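Local coordinates for protein L-asparaginase I (Vibrio cholerae, PDB 2OCD) that probably catalyses the hydrolysis of L-asparagine to L-aspartate and ammonium, working as a cytoplasmic homotetramer, at residues K33-M38 against I119-L124; I15-S20 against V25-F30; I113-Q118 against Q129-N134; E40-R43 against L48-I51; S117-P120 against R125-G128. All coordinates share one frame; numbering follows the deposited sequence. Where two conformers were deposited one is given.

Contact 1: residues K33-M38 against I119-L124; sequences KQLASM and IPLADL
Leu35, the last helical residue before the chain leaves helical geometry at Ala36, comes closest to Ala122 in a type I turn running from Pro120 to Asp123, and their CA atoms lie 7.3 Å apart. No hydrogen bond crosses, and the side-chain contacts are apolar. Leu35 rests its CD2 methyl on the peptide of Ala122, 3.3 Å from the N of Ala122 and 3.5 Å from its CB, while the same methyl packs 3.8 Å from the CB of Leu121. Leu121 sets its CG anti to the backbone N (chi1 -161°), which carries the two methyls outward to the far segment. There Met38, present as selenomethionine, meets it tip to tip: the SE of Met38 is 3.7 Å from Leu121 CD2, and a bend at chi3 (61°) brings the CE of Met38 to 4.0 Å from Leu121 CD1. Leu121 thus packs against two side chains, one at the end of helix 31-35 (Leu35) and one just beyond it (Met38). Its backbone also hydrogen-bonds Ile15, and Ala122 O accepts a bond from Arg43 of the second subunit. The arrangement is apolar packing of a helix C-terminal end on a type I turn in the loop between strand 112-115 and helix 127-141, beside the predicted active site, where Pro120 touches Thr14.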
# COMPACT_ATOMS: atom_id res chain seq x y z
N LYS B 33 -4.86 36.31 -6.98
CA LYS B 33 -3.81 37.31 -6.87
C LYS B 33 -3.79 37.91 -5.44
O LYS B 33 -2.74 37.92 -4.81
CB LYS B 33 -3.98 38.37 -7.99
CG LYS B 33 -3.00 39.55 -8.03
CD LYS B 33 -1.58 39.11 -7.96
CE LYS B 33 -0.65 40.13 -8.58
NZ LYS B 33 0.68 39.46 -8.78
N GLN B 34 -4.92 38.36 -4.92
CA GLN B 34 -4.98 38.85 -3.52
C GLN B 34 -4.38 37.84 -2.52
O GLN B 34 -3.56 38.21 -1.67
CB GLN B 34 -6.42 39.18 -3.09
CG GLN B 34 -6.60 39.94 -1.70
CD GLN B 34 -8.08 40.45 -1.43
OE1 GLN B 34 -8.97 40.10 -2.20
NE2 GLN B 34 -8.32 41.25 -0.38
N LEU B 35 -4.78 36.58 -2.65
CA LEU B 35 -4.37 35.54 -1.71
C LEU B 35 -2.86 35.36 -1.75
O LEU B 35 -2.21 35.46 -0.71
CB LEU B 35 -5.09 34.20 -1.92
CG LEU B 35 -6.46 34.01 -1.25
CD1 LEU B 35 -7.43 34.86 -1.99
CD2 LEU B 35 -7.02 32.56 -1.18
N ALA B 36 -2.27 35.20 -2.93
CA ALA B 36 -0.82 35.00 -2.95
C ALA B 36 0.07 36.08 -2.20
O ALA B 36 1.28 36.06 -2.33
CB ALA B 36 -0.30 34.58 -4.39
N SER B 37 -0.58 36.98 -1.42
CA SER B 37 0.01 37.75 -0.26
C SER B 37 0.16 36.94 1.07
O SER B 37 0.07 37.48 2.18
CB SER B 37 -0.90 38.88 0.09
OG SER B 37 -1.95 38.38 0.91
N MSE B 38 0.37 35.64 0.95
CA MSE B 38 0.58 34.77 2.08
C MSE B 38 2.10 34.66 2.20
O MSE B 38 2.76 34.34 1.23
CB MSE B 38 -0.02 33.40 1.79
CG MSE B 38 -1.50 33.44 1.63
SE MSE B 38 -2.30 32.07 0.48
CE MSE B 38 -1.80 30.38 1.40
N ILE B 119 -9.82 21.91 -3.25
CA ILE B 119 -10.40 22.87 -2.32
C ILE B 119 -9.83 24.26 -2.64
O ILE B 119 -8.62 24.42 -2.82
CB ILE B 119 -10.02 22.49 -0.85
CG1 ILE B 119 -10.47 21.06 -0.47
CG2 ILE B 119 -10.62 23.44 0.12
CD1 ILE B 119 -11.96 20.83 -0.54
N PRO B 120 -10.68 25.30 -2.67
CA PRO B 120 -10.03 26.58 -2.93
C PRO B 120 -8.97 26.92 -1.89
O PRO B 120 -9.12 26.54 -0.76
CB PRO B 120 -11.17 27.59 -2.84
CG PRO B 120 -12.41 26.79 -2.86
CD PRO B 120 -12.12 25.40 -2.46
N LEU B 121 -7.93 27.63 -2.29
CA LEU B 121 -6.87 28.14 -1.39
C LEU B 121 -7.44 28.87 -0.16
O LEU B 121 -6.95 28.70 0.97
CB LEU B 121 -5.90 29.10 -2.14
CG LEU B 121 -4.50 29.42 -1.57
CD1 LEU B 121 -3.55 28.15 -1.39
CD2 LEU B 121 -3.83 30.49 -2.45
N ALA B 122 -8.46 29.69 -0.38
CA ALA B 122 -9.03 30.42 0.75
C ALA B 122 -9.67 29.48 1.80
O ALA B 122 -9.73 29.84 2.98
CB ALA B 122 -10.03 31.47 0.27
N ASP B 123 -10.16 28.31 1.39
CA ASP B 123 -10.91 27.40 2.27
C ASP B 123 -9.82 26.86 3.22
O ASP B 123 -8.66 26.66 2.82
CB ASP B 123 -11.63 26.27 1.45
CG ASP B 123 -13.24 26.44 1.28
OD1 ASP B 123 -13.84 27.51 1.56
OD2 ASP B 123 -13.93 25.45 0.83
N LEU B 124 -10.15 26.64 4.49
CA LEU B 124 -9.19 26.08 5.46
C LEU B 124 -8.61 24.73 4.99
O LEU B 124 -9.28 23.95 4.33
CB LEU B 124 -9.87 25.93 6.83
CG LEU B 124 -9.09 25.43 8.06
CD1 LEU B 124 -7.86 26.25 8.36
CD2 LEU B 124 -10.02 25.41 9.25

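Contact 2: residues I15-S20 against V25-F30; sequences IGMKKS and VPVAGF
The carbonyl of Pro26 is the flat group at the centre of this contact, met by Lys18 N and by the CB of Met17, while the ring of Pro26 lies beside Ser20. Lys18 N donates to Pro26 O over 3.1 Å in a nearly straight bond (170°), yet the donor stands tilted 25° from the carbonyl plane. The returning bond, Val25 N to Lys18 O at 3.5 Å, is weak. Met17, a selenomethionine, lies against the same carbonyl, its CB 3.3 Å from Pro26 O. With CG anti to the carbonyl carbon (chi1 -62°), its chain runs along the opposite segment until SE stands 3.9 Å from Val27 CG1; that contact needs caution, because the model crowds both SE and CE against Val25 O and their positions are doubtful. Further out, Val25 CG2 packs 3.6 Å from Lys19 CA. The end of Lys18 leads away from the opposing segment; Lys18 packs on Met31 and Lys19 on Asp123. Residues 22-24, part of the connection between the segments, are not modelled. One clear bond, one weak bond and packing mostly at the surface suggest a lightly held loop. That is consistent with the mobile loop that closes over the active site in relatives of this family, and Met17 lies about 4 Å, side chain to side chain, from the predicted nucleophile Thr14.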
# COMPACT_ATOMS: atom_id res chain seq x y z
N ILE B 15 -9.09 26.29 -7.45
CA ILE B 15 -8.05 26.83 -6.60
C ILE B 15 -8.20 28.33 -6.31
O ILE B 15 -7.84 28.77 -5.22
CB ILE B 15 -6.60 26.48 -7.12
CG1 ILE B 15 -5.54 26.93 -6.08
CG2 ILE B 15 -6.28 27.06 -8.50
CD1 ILE B 15 -4.14 26.17 -6.18
N GLY B 16 -8.77 29.09 -7.24
CA GLY B 16 -8.82 30.55 -7.08
C GLY B 16 -10.20 31.12 -6.80
O GLY B 16 -10.53 32.22 -7.25
N MSE B 17 -11.00 30.36 -6.08
CA MSE B 17 -12.39 30.68 -5.90
C MSE B 17 -12.67 30.88 -4.47
O MSE B 17 -11.81 30.59 -3.59
CB MSE B 17 -13.27 29.56 -6.41
CG MSE B 17 -13.09 29.31 -7.89
SE MSE B 17 -14.49 28.14 -8.63
CE MSE B 17 -14.85 26.93 -7.14
N LYS B 18 -13.87 31.42 -4.26
CA LYS B 18 -14.44 31.68 -2.95
C LYS B 18 -15.76 30.90 -2.85
O LYS B 18 -16.45 30.69 -3.85
CB LYS B 18 -14.67 33.19 -2.73
CG LYS B 18 -14.34 33.70 -1.31
CD LYS B 18 -15.43 33.44 -0.25
CE LYS B 18 -14.84 32.78 1.03
NZ LYS B 18 -13.61 33.42 1.61
N LYS B 19 -16.07 30.47 -1.64
CA LYS B 19 -17.26 29.69 -1.36
C LYS B 19 -18.47 30.60 -1.18
O LYS B 19 -18.33 31.77 -0.81
CB LYS B 19 -17.04 28.79 -0.14
CG LYS B 19 -16.57 29.52 1.13
CD LYS B 19 -16.79 28.64 2.42
CE LYS B 19 -17.23 29.45 3.67
NZ LYS B 19 -18.04 28.62 4.63
N SER B 20 -19.65 30.03 -1.45
CA SER B 20 -20.93 30.75 -1.50
C SER B 20 -22.10 29.82 -1.07
O SER B 20 -21.87 28.64 -0.76
CB SER B 20 -21.18 31.33 -2.92
OG SER B 20 -21.59 30.33 -3.86
N VAL B 25 -16.86 27.31 -4.46
CA VAL B 25 -17.85 27.53 -5.53
C VAL B 25 -17.54 28.78 -6.44
O VAL B 25 -16.80 28.64 -7.35
CB VAL B 25 -19.32 27.39 -5.01
CG1 VAL B 25 -19.69 25.91 -4.78
CG2 VAL B 25 -19.49 28.12 -3.75
N PRO B 26 -18.13 29.97 -6.25
CA PRO B 26 -17.85 30.97 -7.31
C PRO B 26 -16.45 31.43 -7.62
O PRO B 26 -15.68 31.83 -6.76
CB PRO B 26 -18.64 32.20 -6.87
CG PRO B 26 -19.77 31.62 -6.19
CD PRO B 26 -19.16 30.49 -5.35
N VAL B 27 -16.21 31.46 -8.92
CA VAL B 27 -15.20 32.31 -9.48
C VAL B 27 -15.36 33.77 -8.92
O VAL B 27 -16.46 34.22 -8.62
CB VAL B 27 -15.27 32.18 -11.04
CG1 VAL B 27 -15.05 30.73 -11.46
CG2 VAL B 27 -16.63 32.61 -11.57
N ALA B 28 -14.22 34.44 -8.73
CA ALA B 28 -14.11 35.80 -8.18
C ALA B 28 -12.84 36.47 -8.73
O ALA B 28 -11.75 35.93 -8.56
CB ALA B 28 -14.05 35.77 -6.65
N GLY B 29 -12.97 37.66 -9.31
CA GLY B 29 -11.87 38.29 -10.07
C GLY B 29 -10.75 38.81 -9.18
O GLY B 29 -10.98 39.56 -8.24
N PHE B 30 -9.53 38.43 -9.50
CA PHE B 30 -8.32 38.80 -8.75
C PHE B 30 -8.14 38.23 -7.32
O PHE B 30 -7.19 38.59 -6.65
CB PHE B 30 -8.11 40.31 -8.72
CG PHE B 30 -8.67 41.06 -9.91
CD1 PHE B 30 -9.51 42.16 -9.72
CD2 PHE B 30 -8.35 40.68 -11.21
CE1 PHE B 30 -10.03 42.85 -10.80
CE2 PHE B 30 -8.87 41.38 -12.30
CZ PHE B 30 -9.71 42.46 -12.09

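Contact 3: residues I113-Q118 against Q129-N134; sequences IVTGSQ and QANLLN
The first torsions decide which branch of Thr115 and Asn131 does the touching. In Thr115 the hydroxyl is anti to the backbone N (chi1 -167°) and reaches from the end of strand 112-115 toward the helix; in Asn131, CG is anti to the carbonyl carbon (chi1 -80°), which sets its CB beside Thr115 and its amide end near Gly116 O. The two side chains cross obliquely, and the approach is made by OG1 of Thr115, 3.6 Å from Asn131 CB. On the other branch of the threonine, CG2 of Thr115 lies 4.1 Å from the backbone O of Asn131, a looser touch against the helix wall. Beyond the strand, Gly116 turns its carbonyl to the helix, so that Gly116 O sits 3.5 Å from Asn131 CB, with the amide end of the same residue close by. The modelled orientation of that amide is uncertain. Asn131 also packs on Phe150 of strand 147-151, and Leu132, one residue along the helix, covers Val86 and Leu88 of strand 84-88. Helix 127-141 thus lies over the parallel part of the sheet as the helix of a beta-alpha-beta crossover from strand 112-115 to strand 147-151, with the CA atoms of Thr115 and Asn131 6.8 Å apart. The polar atom of Thr115 is not spent on the helix: its OG1 is hydrogen-bonded to Phe150 O of the neighbouring strand. In chemical terms, a buried hydroxyl satisfied by the sheet presents its flank to the aliphatic CB of Asn131.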
# COMPACT_ATOMS: atom_id res chain seq x y z
N ILE B 113 4.61 23.06 -15.40
CA ILE B 113 3.93 22.26 -14.42
C ILE B 113 2.49 22.74 -14.33
O ILE B 113 2.22 23.87 -13.92
CB ILE B 113 4.57 22.45 -13.05
CG1 ILE B 113 6.08 22.22 -13.07
CG2 ILE B 113 3.98 21.47 -12.08
CD1 ILE B 113 6.70 22.15 -11.62
N VAL B 114 1.57 21.86 -14.69
CA VAL B 114 0.13 22.07 -14.53
C VAL B 114 -0.30 21.57 -13.14
O VAL B 114 0.04 20.46 -12.74
CB VAL B 114 -0.65 21.31 -15.62
CG1 VAL B 114 -2.17 21.54 -15.48
CG2 VAL B 114 -0.10 21.68 -17.00
N THR B 115 -1.01 22.39 -12.39
CA THR B 115 -1.52 21.96 -11.10
C THR B 115 -2.82 22.64 -10.75
O THR B 115 -3.37 23.43 -11.51
CB THR B 115 -0.43 22.13 -9.99
OG1 THR B 115 -0.81 21.42 -8.80
CG2 THR B 115 -0.18 23.53 -9.66
N GLY B 116 -3.33 22.30 -9.58
CA GLY B 116 -4.63 22.78 -9.12
C GLY B 116 -4.91 22.24 -7.74
O GLY B 116 -3.99 21.82 -7.01
N SER B 117 -6.18 22.26 -7.36
CA SER B 117 -6.59 21.73 -6.10
C SER B 117 -8.10 21.41 -6.09
O SER B 117 -8.85 21.88 -6.91
CB SER B 117 -6.24 22.72 -4.99
OG SER B 117 -7.17 23.79 -4.93
N GLN B 118 -8.49 20.54 -5.16
CA GLN B 118 -9.89 20.21 -4.95
C GLN B 118 -10.55 21.32 -4.18
O GLN B 118 -11.71 21.58 -4.38
CB GLN B 118 -10.06 18.94 -4.09
CG GLN B 118 -9.60 17.67 -4.75
CD GLN B 118 -9.72 16.45 -3.80
OE1 GLN B 118 -8.78 15.62 -3.70
NE2 GLN B 118 -10.87 16.33 -3.11
N GLN B 129 -2.43 24.90 -1.26
CA GLN B 129 -1.24 25.65 -0.85
C GLN B 129 -0.02 24.77 -1.06
O GLN B 129 0.94 25.20 -1.67
CB GLN B 129 -1.31 26.25 0.57
CG GLN B 129 -1.27 25.22 1.69
CD GLN B 129 -0.58 25.71 2.96
OE1 GLN B 129 -0.79 25.14 4.05
NE2 GLN B 129 0.27 26.77 2.83
N ALA B 130 -0.08 23.51 -0.64
CA ALA B 130 1.05 22.61 -0.86
C ALA B 130 1.30 22.37 -2.36
O ALA B 130 2.43 22.30 -2.78
CB ALA B 130 0.85 21.31 -0.13
N ASN B 131 0.24 22.25 -3.16
CA ASN B 131 0.40 21.98 -4.58
C ASN B 131 1.04 23.17 -5.31
O ASN B 131 1.89 22.99 -6.15
CB ASN B 131 -0.96 21.68 -5.23
CG ASN B 131 -1.45 20.24 -5.02
OD1 ASN B 131 -2.63 19.97 -5.25
ND2 ASN B 131 -0.58 19.34 -4.64
N LEU B 132 0.65 24.39 -4.99
CA LEU B 132 1.28 25.54 -5.61
C LEU B 132 2.68 25.82 -5.03
O LEU B 132 3.62 26.19 -5.76
CB LEU B 132 0.43 26.80 -5.47
CG LEU B 132 0.93 28.04 -6.22
CD1 LEU B 132 1.26 27.80 -7.70
CD2 LEU B 132 -0.07 29.18 -6.06
N LEU B 133 2.80 25.65 -3.73
CA LEU B 133 4.06 25.84 -3.06
C LEU B 133 5.13 24.96 -3.67
O LEU B 133 6.17 25.42 -4.10
CB LEU B 133 3.90 25.57 -1.57
CG LEU B 133 4.67 26.54 -0.71
CD1 LEU B 133 4.02 26.67 0.69
CD2 LEU B 133 6.12 25.99 -0.67
N ASN B 134 4.88 23.67 -3.74
CA ASN B 134 5.91 22.77 -4.26
C ASN B 134 6.08 22.82 -5.79
O ASN B 134 7.18 22.52 -6.28
CB ASN B 134 5.61 21.33 -3.84
CG ASN B 134 5.86 21.07 -2.36
OD1 ASN B 134 6.46 21.89 -1.65
ND2 ASN B 134 5.38 19.90 -1.88

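Contact 4: residues E40-R43 against L48-I51; sequences EFHR and LFTI
Phe49 leaves strand 48-58 with its CB directed toward residues 40-43, and its CG stands between the backbone N and the carbonyl carbon (chi1 68°), which places the ring beside Phe41 and His42. Contact across the segments builds up along one side of that ring. CD1 of Phe49 comes first, 4.0 Å from Phe41 O. At CE1 the surroundings close in: Phe41 O lies 3.4 Å away, at the ring edge and in its plane, and the CB of Phe41 packs 3.8 Å from the same Phe49 carbon. CZ, the far end of Phe49, reaches His42, 3.4 Å from its CE1. The imidazole is near parallel to the phenyl ring (planes at 26°) but slid well aside, with centroids 5.1 Å apart, so the two rings barely overlap and the nearest atoms are His42 CE1 and Phe49 CZ. No hydrogen bond joins the two segments. What fixes the imidazole lies elsewhere, since NE2 of His42 hydrogen-bonds Ala36 O just past the end of helix 31-35. Ala36 and Ile8 also pack on Phe49. The ring of Phe41 turns away from Phe49 and packs on Leu132 and Leu136 of helix 127-141, leaving its CB and carbonyl to do the touching. An aromatic ring thus packs against a carbonyl oxygen, a CB and an imidazole. The histidine contributes contact area and is anchored through its own hydrogen bond, while the carbonyl oxygen in the ring plane faces the slightly positive C-H edge, probably a mildly favourable electrostatic contact.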
# COMPACT_ATOMS: atom_id res chain seq x y z
N GLU B 40 4.34 32.62 3.25
CA GLU B 40 4.97 31.35 2.79
C GLU B 40 5.52 31.44 1.36
O GLU B 40 6.52 30.79 1.01
CB GLU B 40 3.98 30.16 2.81
CG GLU B 40 3.02 30.11 3.97
CD GLU B 40 1.65 30.73 3.66
OE1 GLU B 40 0.94 30.19 2.79
OE2 GLU B 40 1.28 31.74 4.32
N PHE B 41 4.83 32.20 0.51
CA PHE B 41 5.21 32.31 -0.90
C PHE B 41 6.28 33.40 -1.16
O PHE B 41 6.71 33.61 -2.29
CB PHE B 41 3.96 32.56 -1.76
CG PHE B 41 3.07 31.36 -1.90
CD1 PHE B 41 3.27 30.44 -2.92
CD2 PHE B 41 2.05 31.11 -0.98
CE1 PHE B 41 2.46 29.33 -3.01
CE2 PHE B 41 1.23 29.99 -1.10
CZ PHE B 41 1.43 29.11 -2.09
N HIS B 42 6.68 34.11 -0.11
CA HIS B 42 7.53 35.27 -0.25
C HIS B 42 8.65 35.14 0.78
O HIS B 42 8.62 35.71 1.91
CB HIS B 42 6.75 36.56 0.00
CG HIS B 42 5.65 36.81 -0.98
ND1 HIS B 42 5.89 37.05 -2.31
CD2 HIS B 42 4.31 36.89 -0.82
CE1 HIS B 42 4.74 37.25 -2.93
NE2 HIS B 42 3.77 37.17 -2.04
N ARG B 43 9.63 34.34 0.40
CA ARG B 43 10.75 34.07 1.27
C ARG B 43 11.90 33.72 0.37
O ARG B 43 11.70 33.19 -0.73
CB ARG B 43 10.42 32.92 2.26
CG ARG B 43 10.00 31.64 1.59
CD ARG B 43 9.53 30.62 2.58
NE ARG B 43 10.67 30.16 3.35
CZ ARG B 43 10.62 29.68 4.60
NH1 ARG B 43 9.47 29.54 5.25
NH2 ARG B 43 11.74 29.35 5.18
N LEU B 48 10.91 34.20 -7.11
CA LEU B 48 9.97 35.25 -7.49
C LEU B 48 8.86 34.62 -8.37
O LEU B 48 9.07 33.59 -8.99
CB LEU B 48 10.69 36.36 -8.29
CG LEU B 48 11.70 37.26 -7.54
CD1 LEU B 48 12.28 38.28 -8.51
CD2 LEU B 48 11.05 37.95 -6.38
N PHE B 49 7.70 35.25 -8.41
CA PHE B 49 6.64 34.80 -9.28
C PHE B 49 5.73 35.98 -9.70
O PHE B 49 5.45 36.88 -8.92
CB PHE B 49 5.82 33.70 -8.59
CG PHE B 49 5.03 34.17 -7.40
CD1 PHE B 49 5.50 33.97 -6.12
CD2 PHE B 49 3.79 34.79 -7.57
CE1 PHE B 49 4.77 34.40 -4.99
CE2 PHE B 49 3.04 35.24 -6.48
CZ PHE B 49 3.53 35.05 -5.18
N THR B 50 5.30 35.93 -10.96
CA THR B 50 4.25 36.78 -11.51
C THR B 50 3.06 35.90 -11.91
O THR B 50 3.22 34.88 -12.60
CB THR B 50 4.76 37.51 -12.77
OG1 THR B 50 6.00 38.15 -12.45
CG2 THR B 50 3.75 38.53 -13.30
N ILE B 51 1.88 36.32 -11.47
CA ILE B 51 0.66 35.65 -11.79
C ILE B 51 -0.13 36.53 -12.76
O ILE B 51 -0.23 37.73 -12.53
CB ILE B 51 -0.15 35.37 -10.54
CG1 ILE B 51 -1.42 34.61 -10.87
CG2 ILE B 51 -0.50 36.66 -9.78
CD1 ILE B 51 -2.04 34.00 -9.65

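Contact 5: residues S117-P120 against R125-G128; sequences SQIP and RSDG
Ser126 and Asp127, at the N-terminal end of helix 127-141, hold the loop 117-120 that leads out of strand 112-115; Ser126 is the N-cap. Its OG does two jobs, accepting from Gly128 N at 2.9 Å in the capping bond and donating to Ile119 O at 2.6 Å. Asp127 works as a two-pronged acceptor. Its CG stands between the backbone N and the carbonyl carbon (chi1 52°), which swings the carboxylate back over the loop, where OD2 takes Gln118 N at 2.9 Å and OD1 takes Ile119 N at 3.1 Å. Each oxygen uses its syn lone pair, so two successive peptide N-H groups are gripped by one carboxylate; a weak second bond runs from Gln118 N to OD1. These donors would be expected to stabilise the negative charge, as would the nearby helix N-terminus. Gln118's amide is bound elsewhere, NE2 to Gly168 O, and Arg125 reaches the second subunit. The loop lies beside the predicted active site. Ile119 O is doubly satisfied: the hydroxyl OG of Ser117, 2.6 Å away, and that of Ser126 approach it from opposite faces of its carbonyl plane, each about 50° out of that plane and not on a lone pair.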
# COMPACT_ATOMS: atom_id res chain seq x y z
N SER B 117 -6.18 22.26 -7.36
CA SER B 117 -6.59 21.73 -6.10
C SER B 117 -8.10 21.41 -6.09
O SER B 117 -8.85 21.88 -6.91
CB SER B 117 -6.24 22.72 -4.99
OG SER B 117 -7.17 23.79 -4.93
N GLN B 118 -8.49 20.54 -5.16
CA GLN B 118 -9.89 20.21 -4.95
C GLN B 118 -10.55 21.32 -4.18
O GLN B 118 -11.71 21.58 -4.38
CB GLN B 118 -10.06 18.94 -4.09
CG GLN B 118 -9.60 17.67 -4.75
CD GLN B 118 -9.72 16.45 -3.80
OE1 GLN B 118 -8.78 15.62 -3.70
NE2 GLN B 118 -10.87 16.33 -3.11
N ILE B 119 -9.82 21.91 -3.25
CA ILE B 119 -10.40 22.87 -2.32
C ILE B 119 -9.83 24.26 -2.64
O ILE B 119 -8.62 24.42 -2.82
CB ILE B 119 -10.02 22.49 -0.85
CG1 ILE B 119 -10.47 21.06 -0.47
CG2 ILE B 119 -10.62 23.44 0.12
CD1 ILE B 119 -11.96 20.83 -0.54
N PRO B 120 -10.68 25.30 -2.67
CA PRO B 120 -10.03 26.58 -2.93
C PRO B 120 -8.97 26.92 -1.89
O PRO B 120 -9.12 26.54 -0.76
CB PRO B 120 -11.17 27.59 -2.84
CG PRO B 120 -12.41 26.79 -2.86
CD PRO B 120 -12.12 25.40 -2.46
N ARG B 125 -7.34 24.47 5.31
CA ARG B 125 -6.62 23.22 4.91
C ARG B 125 -6.82 22.75 3.44
O ARG B 125 -6.92 21.55 3.14
CB ARG B 125 -6.86 22.07 5.91
CG ARG B 125 -8.26 21.48 6.00
CD ARG B 125 -8.48 20.67 7.34
NE ARG B 125 -7.39 19.74 7.55
CZ ARG B 125 -7.32 18.52 7.03
NH1 ARG B 125 -8.29 18.04 6.30
NH2 ARG B 125 -6.26 17.77 7.26
N SER B 126 -6.81 23.72 2.53
CA SER B 126 -6.76 23.44 1.12
C SER B 126 -5.48 22.68 0.67
O SER B 126 -4.40 22.94 1.12
CB SER B 126 -6.83 24.75 0.35
OG SER B 126 -6.77 24.52 -1.05
N ASP B 127 -5.64 21.79 -0.29
CA ASP B 127 -4.52 21.13 -0.93
C ASP B 127 -3.82 22.08 -1.87
O ASP B 127 -2.66 21.86 -2.27
CB ASP B 127 -4.99 19.85 -1.67
CG ASP B 127 -6.15 20.10 -2.64
OD1 ASP B 127 -7.11 20.85 -2.33
OD2 ASP B 127 -6.13 19.52 -3.72
N GLY B 128 -4.51 23.14 -2.25
CA GLY B 128 -3.90 24.17 -3.06
C GLY B 128 -2.58 24.72 -2.56
O GLY B 128 -1.68 25.01 -3.36

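Contact 3 is the buried one, a strand of the main sheet against the helix that covers it, whereas contact 2 is a surface meeting of two loop segments; contacts 1, 4 and 5 lie between, partly buried, and each touches the second subunit, as contact 3 also does. Contacts 3 and 5 both use helix 127-141 and share Ser117 and Gln118, yet contact 5 is densely hydrogen-bonded while contact 3 is mostly close approach. Contacts 1 and 5 share the loop 119-120; contact 5 grips it by hydrogen bonds, and contact 1 packs on the turn that follows, through Leu121 and Ala122. Contact 4 is nested in the loop that contact 1 closes.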